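Local coordinates for centromeric protein-C, isoform A (PDB 6O2K) that probably acts as an adaptor between chromatin and other proteins at the centromere, this chain being its dimeric cupin domain, at residues Lys13-Gln16 against Trp17-Val21. Residues are numbered along the deposited sequence; the frame is centred on the assembly and turned at random.
Sequences KLMQ and WLRGV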
ATOM      1  N   LYS B  13       4.611  13.571   6.597  1.00 24.19           N
ATOM      2  CA  LYS B  13       3.355  14.307   6.534  1.00 23.02           C
ATOM      3  C   LYS B  13       2.206  13.373   6.172  1.00 23.14           C
ATOM      4  O   LYS B  13       1.148  13.395   6.817  1.00 22.79           O
ATOM      5  CB  LYS B  13       3.459  15.458   5.530  1.00 27.06           C
ATOM      6  CG  LYS B  13       2.175  16.274   5.414  1.00 27.80           C
ATOM      7  CD  LYS B  13       2.408  17.630   4.723  1.00 36.15           C
ATOM      8  CE  LYS B  13       2.665  17.446   3.222  1.00 41.39           C
ATOM      9  NZ  LYS B  13       2.522  18.718   2.450  1.00 43.77           N
ATOM     10  N   LEU B  14       2.410  12.523   5.154  1.00 22.83           N
ATOM     11  CA  LEU B  14       1.378  11.557   4.782  1.00 22.28           C
ATOM     12  C   LEU B  14       0.991  10.685   5.970  1.00 23.52           C
ATOM     13  O   LEU B  14      -0.199  10.521   6.272  1.00 22.59           O
ATOM     14  CB  LEU B  14       1.847  10.685   3.614  1.00 20.58           C
ATOM     15  CG  LEU B  14       0.978   9.445   3.335  1.00 21.94           C
ATOM     16  CD1 LEU B  14      -0.394   9.870   2.809  1.00 24.73           C
ATOM     17  CD2 LEU B  14       1.649   8.482   2.351  1.00 19.38           C
ATOM     18  N   MET B  15       1.984  10.115   6.662  1.00 21.87           N
ATOM     19  CA  MET B  15       1.656   9.182   7.741  1.00 24.99           C
ATOM     20  C   MET B  15       0.986   9.894   8.917  1.00 21.09           C
ATOM     21  O   MET B  15       0.066   9.340   9.543  1.00 26.64           O
ATOM     22  CB  MET B  15       2.905   8.433   8.200  1.00 27.61           C
ATOM     23  CG  MET B  15       2.631   7.239   9.124  1.00 35.64           C
ATOM     24  SD  MET B  15       1.445   6.022   8.507  1.00 36.40           S
ATOM     25  CE  MET B  15       2.212   5.498   6.971  1.00 36.00           C
ATOM     26  N   GLN B  16       1.421  11.116   9.230  1.00 23.10           N
ATOM     27  CA  GLN B  16       0.754  11.885  10.277  1.00 25.04           C
ATOM     28  C   GLN B  16      -0.697  12.163   9.910  1.00 24.22           C
ATOM     29  O   GLN B  16      -1.586  12.121  10.771  1.00 32.93           O
ATOM     30  CB  GLN B  16       1.512  13.189  10.524  1.00 30.78           C
ATOM     31  CG  GLN B  16       2.840  12.972  11.218  1.00 39.24           C
ATOM     32  CD  GLN B  16       2.994  13.831  12.449  1.00 56.33           C
ATOM     33  OE1 GLN B  16       2.921  15.058  12.375  1.00 61.72           O
ATOM     34  NE2 GLN B  16       3.194  13.191  13.597  1.00 61.12           N
ATOM     35  N   TRP B  17      -0.959  12.427   8.627  1.00 28.82           N
ATOM     36  CA  TRP B  17      -2.339  12.632   8.196  1.00 31.18           C
ATOM     37  C   TRP B  17      -3.157  11.346   8.301  1.00 29.24           C
ATOM     38  O   TRP B  17      -4.315  11.374   8.745  1.00 27.44           O
ATOM     39  CB  TRP B  17      -2.364  13.178   6.770  1.00 32.88           C
ATOM     40  CG  TRP B  17      -3.714  13.640   6.370  1.00 43.19           C
ATOM     41  CD1 TRP B  17      -4.320  14.817   6.709  1.00 48.68           C
ATOM     42  CD2 TRP B  17      -4.651  12.921   5.574  1.00 45.55           C
ATOM     43  NE1 TRP B  17      -5.574  14.877   6.157  1.00 51.36           N
ATOM     44  CE2 TRP B  17      -5.803  13.722   5.459  1.00 49.25           C
ATOM     45  CE3 TRP B  17      -4.630  11.678   4.950  1.00 43.23           C
ATOM     46  CZ2 TRP B  17      -6.918  13.320   4.739  1.00 51.43           C
ATOM     47  CZ3 TRP B  17      -5.734  11.280   4.236  1.00 48.07           C
ATOM     48  CH2 TRP B  17      -6.865  12.097   4.138  1.00 50.22           C
ATOM     49  N   LEU B  18      -2.584  10.210   7.893  1.00 25.34           N
ATOM     50  CA  LEU B  18      -3.299   8.944   8.031  1.00 25.88           C
ATOM     51  C   LEU B  18      -3.594   8.648   9.494  1.00 29.58           C
ATOM     52  O   LEU B  18      -4.681   8.160   9.830  1.00 30.46           O
ATOM     53  CB  LEU B  18      -2.504   7.792   7.399  1.00 20.19           C
ATOM     54  CG  LEU B  18      -2.348   7.854   5.881  1.00 26.30           C
ATOM     55  CD1 LEU B  18      -1.348   6.820   5.347  1.00 23.22           C
ATOM     56  CD2 LEU B  18      -3.700   7.715   5.210  1.00 25.75           C
ATOM     57  N   ARG B  19      -2.643   8.948  10.381  1.00 28.14           N
ATOM     58  CA  ARG B  19      -2.836   8.705  11.806  1.00 32.14           C
ATOM     59  C   ARG B  19      -3.821   9.674  12.443  1.00 31.44           C
ATOM     60  O   ARG B  19      -4.223   9.454  13.592  1.00 29.57           O
ATOM     61  CB  ARG B  19      -1.497   8.795  12.548  1.00 29.57           C
ATOM     62  CG  ARG B  19      -0.533   7.631  12.280  1.00 29.70           C
ATOM     63  CD  ARG B  19       0.882   8.002  12.708  1.00 34.75           C
ATOM     64  NE  ARG B  19       1.061   7.914  14.159  1.00 33.54           N
ATOM     65  CZ  ARG B  19       2.154   8.307  14.806  1.00 41.81           C
ATOM     66  NH1 ARG B  19       3.183   8.824  14.137  1.00 42.14           N
ATOM     67  NH2 ARG B  19       2.227   8.177  16.121  1.00 44.02           N
ATOM     68  N   GLY B  20      -4.206  10.738  11.744  1.00 28.79           N
ATOM     69  CA  GLY B  20      -5.068  11.735  12.349  1.00 29.69           C
ATOM     70  C   GLY B  20      -4.374  12.675  13.306  1.00 36.99           C
ATOM     71  O   GLY B  20      -5.050  13.478  13.957  1.00 40.86           O
ATOM     72  N   VAL B  21      -3.044  12.599  13.420  1.00 36.78           N
ATOM     73  CA  VAL B  21      -2.298  13.506  14.289  1.00 42.30           C
ATOM     74  C   VAL B  21      -1.805  14.742  13.553  1.00 43.13           C
ATOM     75  O   VAL B  21      -1.242  15.647  14.185  1.00 48.21           O
ATOM     76  CB  VAL B  21      -1.103  12.783  14.946  1.00 41.03           C
ATOM     77  CG1 VAL B  21      -1.541  11.448  15.525  1.00 39.33           C
ATOM     78  CG2 VAL B  21       0.009  12.580  13.947  1.00 43.42           C
TER
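Trp17 N reaches back to Lys13 O in the final turns of helix 6-19, and Leu18 N to Leu14 O (2.9 Å), each giving an i to i+4 hydrogen bond. Arg19 N repeats the pattern with Met15 O. Gly20 then leaves helical geometry with positive phi (77°), which would press a CB against the preceding carbonyl oxygen; its N bonds to Trp17 O (3.1 Å), and Val21 N weakly to Gln16 O (3.1 Å). The buried Leu18 sends CD1 to within 4.0 Å of Leu14 CG and 4.1 Å of Met15 CE; bends at chi2 and chi3 of Met15 curl its terminal methyl round to this leucine. Met15 CG packs against Arg19 CD, the two chains crossing at about a right angle. Gln16 drapes over the helix end: with CG beside the backbone N (chi1 -71°) and the chain bent at chi2, its amide lies across Val21 CG2, NE2 at 3.3 Å. Shortening Gln16 to an alanine would remove the amide, and that methyl would probably lose its cover and be freer to shift. Arg68 takes the carbonyls of Trp17 and Leu18, while Leu14 packs on Gly114 of the second subunit. Positive phi with both bonds marks a Schellman motif, an example of how glycine ends a helix, here the N-terminal one that precedes the cupin β-strands and lies partly against the other subunit.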